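Local coordinates for protein glycosyl hydrolase (Streptomyces cattleya, PDB 7LR8) that probably hydrolyses the beta-1,4 bond between mannose and N-acetylglucosamine in N-glycan core fragments, as a member of glycoside hydrolase family 5, at residues G127-L132 with L181-R186; G174-R179 with H207-A212. The protein carries 1 engineered substitution. One frame throughout, in Å; residues are numbered along the deposited sequence.

Contact 1: G127-L132 with L181-R186; sequences GQAEYL and LDACER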
# COMPACT_ATOMS: atom_id res chain seq x y z
N GLY B 127 -14.77 7.16 5.63
CA GLY B 127 -14.41 5.78 5.35
C GLY B 127 -13.84 5.06 6.56
O GLY B 127 -14.15 3.89 6.79
N GLN B 128 -13.00 5.75 7.33
CA GLN B 128 -12.41 5.15 8.54
C GLN B 128 -13.48 4.86 9.58
O GLN B 128 -13.46 3.79 10.22
CB GLN B 128 -11.37 6.07 9.16
CG GLN B 128 -10.14 6.33 8.31
CD GLN B 128 -9.42 7.56 8.80
OE1 GLN B 128 -10.05 8.45 9.39
NE2 GLN B 128 -8.11 7.61 8.59
N ALA B 129 -14.42 5.79 9.76
CA ALA B 129 -15.49 5.61 10.74
C ALA B 129 -16.36 4.41 10.38
O ALA B 129 -16.73 3.63 11.26
CB ALA B 129 -16.34 6.88 10.84
N GLU B 130 -16.68 4.24 9.09
CA GLU B 130 -17.53 3.12 8.70
C GLU B 130 -16.79 1.80 8.87
O GLU B 130 -17.40 0.79 9.26
CB GLU B 130 -18.00 3.29 7.25
CG GLU B 130 -18.96 2.22 6.73
CD GLU B 130 -20.21 1.98 7.60
OE1 GLU B 130 -20.58 2.80 8.47
OE2 GLU B 130 -20.82 0.92 7.41
N TYR B 131 -15.49 1.80 8.60
CA TYR B 131 -14.65 0.62 8.82
C TYR B 131 -14.64 0.21 10.29
O TYR B 131 -14.89 -0.96 10.62
CB TYR B 131 -13.24 0.94 8.31
CG TYR B 131 -12.12 0.03 8.72
CD1 TYR B 131 -12.05 -1.29 8.31
CD2 TYR B 131 -11.10 0.51 9.53
CE1 TYR B 131 -10.99 -2.12 8.69
CE2 TYR B 131 -10.02 -0.31 9.92
CZ TYR B 131 -9.98 -1.62 9.50
OH TYR B 131 -8.93 -2.45 9.85
N LEU B 132 -14.37 1.16 11.19
CA LEU B 132 -14.32 0.83 12.62
C LEU B 132 -15.69 0.39 13.14
O LEU B 132 -15.79 -0.57 13.90
CB LEU B 132 -13.81 2.02 13.43
CG LEU B 132 -12.37 2.48 13.24
CD1 LEU B 132 -12.11 3.70 14.10
CD2 LEU B 132 -11.41 1.35 13.60
N LEU B 181 -13.93 7.13 17.86
CA LEU B 181 -14.44 6.38 19.01
C LEU B 181 -15.96 6.34 19.05
O LEU B 181 -16.54 5.34 19.48
CB LEU B 181 -13.88 6.96 20.30
CG LEU B 181 -12.40 6.59 20.46
CD1 LEU B 181 -11.72 7.59 21.37
CD2 LEU B 181 -12.25 5.15 21.01
N ASP B 182 -16.63 7.42 18.62
CA ASP B 182 -18.09 7.37 18.51
C ASP B 182 -18.51 6.28 17.53
O ASP B 182 -19.51 5.59 17.76
CB ASP B 182 -18.65 8.72 18.06
CG ASP B 182 -18.59 9.79 19.15
OD1 ASP B 182 -18.35 9.45 20.33
OD2 ASP B 182 -18.78 10.98 18.82
N ALA B 183 -17.76 6.10 16.44
CA ALA B 183 -18.08 5.05 15.49
C ALA B 183 -17.90 3.67 16.11
O ALA B 183 -18.75 2.78 15.92
CB ALA B 183 -17.21 5.18 14.24
N CYS B 184 -16.83 3.48 16.88
CA CYS B 184 -16.66 2.22 17.60
C CYS B 184 -17.82 1.97 18.54
O CYS B 184 -18.32 0.84 18.63
CB CYS B 184 -15.35 2.24 18.40
SG CYS B 184 -13.83 2.35 17.42
N GLU B 185 -18.26 3.01 19.25
CA GLU B 185 -19.35 2.87 20.21
C GLU B 185 -20.68 2.55 19.51
O GLU B 185 -21.46 1.74 20.01
CB GLU B 185 -19.45 4.14 21.05
CG GLU B 185 -20.57 4.13 22.06
CD GLU B 185 -20.28 3.23 23.24
OE1 GLU B 185 -19.09 2.96 23.54
OE2 GLU B 185 -21.26 2.80 23.90
N ARG B 186 -20.95 3.18 18.35
CA ARG B 186 -22.15 2.82 17.60
C ARG B 186 -22.11 1.36 17.18
O ARG B 186 -23.14 0.67 17.20
CB ARG B 186 -22.30 3.74 16.38
CG ARG B 186 -22.60 5.18 16.75
CD ARG B 186 -23.21 5.95 15.58
NE ARG B 186 -22.36 5.96 14.39
CZ ARG B 186 -21.29 6.72 14.24
NH1 ARG B 186 -20.90 7.53 15.22
NH2 ARG B 186 -20.59 6.67 13.11
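Ala129 and Ala183 show how two helices come close where small residues meet. Their CA atoms are 5.4 Å apart, and the methyl of Ala183, which points at the other helix, lies 3.4 Å from Ala129 O, CB against carbonyl oxygen. The same methyl is 3.9 Å from Ala129 CB. No hydrogen bond crosses between the segments here: the fit is one of van der Waals packing, in which a backbone carbonyl oxygen also takes part.

Beside this alanine pair the gap is filled by Leu132 and Cys184. The sulfur, Cys184 SG, lies against the flank of the leucine and is 4.0 Å from both Leu132 CB and Leu132 CD1. With CD1 anti to CA (chi2 178°), the leucine runs outstretched past the thiol. The two helices involved, 122-139 and 170-187, belong to the outer layer of a (beta/alpha)8 barrel, the fold of family GH5, and they precede and follow strand 145-152 in the chain. Leu132 and Cys184 both reach Met148 on that strand, so this end of the contact is sealed against the barrel wall. Met180, one turn before Cys184, also covers Leu132 and Ala129.

Towards solvent the packing gives way to a loose fringe of charge. Arg186 folds back along its own helix, and Ala183 CA lies 3.5 Å above the plane of its guanidinium, offset toward the rim of the group. Across the gap, Glu130 OE1 and Arg186 NH2 remain 6.0 Å apart, too far for a salt bridge, although the opposite charges may still attract weakly. Glu130 instead pairs through OE2 with Arg133 NH2 on its own helix.

Contact 2: G174-R179 with H207-A212; sequences GDWLRR and HPFTPA. With AE3 (2-(2-ethoxyethoxy)ethanol), chain F.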
# COMPACT_ATOMS: atom_id res chain seq x y z
N GLY B 174 -7.89 15.72 18.35
CA GLY B 174 -8.91 15.37 19.32
C GLY B 174 -10.28 15.17 18.68
O GLY B 174 -11.01 14.24 19.04
N ASP B 175 -10.64 16.03 17.73
CA ASP B 175 -11.91 15.87 17.03
C ASP B 175 -11.95 14.56 16.25
O ASP B 175 -12.98 13.87 16.25
CB ASP B 175 -12.14 17.06 16.09
CG ASP B 175 -12.55 18.33 16.83
OD1 ASP B 175 -13.03 18.24 17.97
OD2 ASP B 175 -12.40 19.43 16.25
N TRP B 176 -10.85 14.21 15.59
CA TRP B 176 -10.78 12.95 14.84
C TRP B 176 -10.93 11.76 15.77
O TRP B 176 -11.70 10.83 15.49
CB TRP B 176 -9.45 12.87 14.09
CG TRP B 176 -9.29 11.64 13.27
CD1 TRP B 176 -9.82 11.40 12.02
CD2 TRP B 176 -8.56 10.47 13.62
NE1 TRP B 176 -9.44 10.15 11.58
CE2 TRP B 176 -8.66 9.56 12.54
CE3 TRP B 176 -7.81 10.10 14.75
CZ2 TRP B 176 -8.07 8.30 12.56
CZ3 TRP B 176 -7.20 8.84 14.76
CH2 TRP B 176 -7.33 7.96 13.68
N LEU B 177 -10.20 11.76 16.89
CA LEU B 177 -10.29 10.67 17.85
C LEU B 177 -11.73 10.49 18.32
O LEU B 177 -12.23 9.36 18.39
CB LEU B 177 -9.38 10.95 19.04
CG LEU B 177 -7.88 10.78 18.86
CD1 LEU B 177 -7.18 11.23 20.15
CD2 LEU B 177 -7.56 9.33 18.54
N ARG B 178 -12.41 11.58 18.67
CA ARG B 178 -13.78 11.47 19.15
C ARG B 178 -14.70 10.89 18.08
O ARG B 178 -15.60 10.09 18.39
CB ARG B 178 -14.30 12.83 19.62
CG ARG B 178 -13.94 13.12 21.07
CD ARG B 178 -14.42 14.48 21.52
NE ARG B 178 -13.56 15.54 20.99
CZ ARG B 178 -12.56 16.09 21.67
NH1 ARG B 178 -11.83 17.04 21.11
NH2 ARG B 178 -12.29 15.68 22.90
N ARG B 179 -14.48 11.28 16.83
CA ARG B 179 -15.29 10.74 15.74
C ARG B 179 -15.03 9.25 15.55
O ARG B 179 -15.96 8.47 15.36
CB ARG B 179 -15.01 11.50 14.45
CG ARG B 179 -15.82 11.01 13.28
CD ARG B 179 -16.00 12.11 12.27
NE ARG B 179 -16.81 11.64 11.16
CZ ARG B 179 -16.81 12.20 9.96
NH1 ARG B 179 -16.05 13.26 9.72
NH2 ARG B 179 -17.58 11.70 9.00
N HIS B 207 4.14 17.81 19.22
CA HIS B 207 3.44 16.67 18.63
C HIS B 207 1.93 16.85 18.77
O HIS B 207 1.46 17.24 19.84
CB HIS B 207 3.91 15.37 19.31
CG HIS B 207 3.37 14.12 18.68
ND1 HIS B 207 3.75 13.69 17.43
CD2 HIS B 207 2.49 13.20 19.15
CE1 HIS B 207 3.13 12.56 17.15
NE2 HIS B 207 2.35 12.25 18.17
N PRO B 208 1.15 16.60 17.71
CA PRO B 208 -0.27 16.99 17.74
C PRO B 208 -1.11 16.17 18.68
O PRO B 208 -2.16 16.64 19.15
CB PRO B 208 -0.73 16.78 16.28
CG PRO B 208 0.52 16.71 15.48
CD PRO B 208 1.57 16.14 16.38
N PHE B 209 -0.72 14.93 18.95
CA PHE B 209 -1.44 14.08 19.88
C PHE B 209 -0.86 14.31 21.26
O PHE B 209 0.36 14.23 21.44
CB PHE B 209 -1.35 12.61 19.46
CG PHE B 209 -2.25 12.25 18.30
CD1 PHE B 209 -1.88 12.55 16.99
CD2 PHE B 209 -3.46 11.60 18.52
CE1 PHE B 209 -2.72 12.21 15.91
CE2 PHE B 209 -4.30 11.26 17.46
CZ PHE B 209 -3.93 11.58 16.15
N THR B 210 -1.71 14.66 22.22
CA THR B 210 -1.25 15.19 23.49
C THR B 210 -1.46 14.21 24.63
O THR B 210 -2.21 13.23 24.50
CB THR B 210 -1.97 16.51 23.82
OG1 THR B 210 -3.36 16.23 24.07
CG2 THR B 210 -1.84 17.51 22.66
N PRO B 211 -0.81 14.43 25.78
CA PRO B 211 -1.15 13.63 26.96
C PRO B 211 -2.62 13.74 27.34
O PRO B 211 -3.23 12.75 27.76
CB PRO B 211 -0.24 14.20 28.05
CG PRO B 211 0.90 14.84 27.31
CD PRO B 211 0.30 15.37 26.04
N ALA B 212 -3.20 14.92 27.19
CA ALA B 212 -4.62 15.09 27.50
C ALA B 212 -5.49 14.20 26.61
O ALA B 212 -6.47 13.61 27.08
CB ALA B 212 -5.01 16.56 27.36
C1 AE3 F . -18.51 17.21 9.83
C2 AE3 F . -17.57 17.88 8.83
O2 AE3 F . -17.08 16.93 7.93
C3 AE3 F . -15.71 17.08 7.67
C4 AE3 F . -14.95 15.91 8.27
O3 AE3 F . -13.65 16.30 8.60
C5 AE3 F . -12.84 15.27 9.09
C6 AE3 F . -12.76 15.34 10.61
O4 AE3 F . -13.81 14.61 11.18
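The edge of the Phe209 ring meets the branched end of Leu177 in the helical layer of the (beta/alpha)8 barrel, near the C-terminal ends of its strands, the end where such an enzyme carries its active site; helix 170-187 packs here against the loop between helices 200-203 and 211-216. One ring atom does most of the touching: Phe209 CE2 is 3.9 Å from Leu177 CG and equally close to both methyls, and CD2 of the leucine lies in the plane of the ring. The ring tip also reaches Trp176, Phe209 CZ standing 4.4 Å from CE3 of the indole and approaching it obliquely. Both helix residues point towards the loop, and the contact is buried and wholly apolar.

A second shell sets these groups in place. CG of Trp176 is anti to its backbone N (chi1 -179°), which carries the indole across towards helix 122-139; there NE1 is hydrogen-bonded to Gln128 OE1, and Phe119 meets the ring edge-to-face. On the loop side, Arg373 grips the backbone at two points, NH2 to His207 O and NH1 to Phe209 O, while Thr210 OG1 N-caps helix 211-216 through His213 N. Phe209 also touches Asn155, and its side chain is about 9 Å from that of the engineered Ala153.

On another side of the helix, Arg179 reaches out as an extended chain over Val125 and Ser126 to a bound 2-(2-ethoxyethoxy)ethanol, whose pocket also includes Phe119. The guanidinium meets it edge-on: Arg179 NH1 donates to the ligand's O4 at 3.0 Å, with an N-H...O angle of 154°.

Overall arrangement
The two contacts lie on helix 170-187 of one (beta/alpha)8 barrel, their centres 16 Å apart. Contact 1 joins its later part to the preceding barrel helix, 122-139; contact 2 joins its earlier part to the loop before helix 211-216. Along the chain the segments come in the order 127-132, 174-179, 181-186, 207-212, so the contacts cross, and they touch through a side-chain hydrogen bond between helices 122-139 and 170-187. The shared helix thus ties together consecutive parts of the barrel's outer layer. Contact 1 lies away from the annotated sites, whereas contact 2 comes nearer the sugar-binding residues.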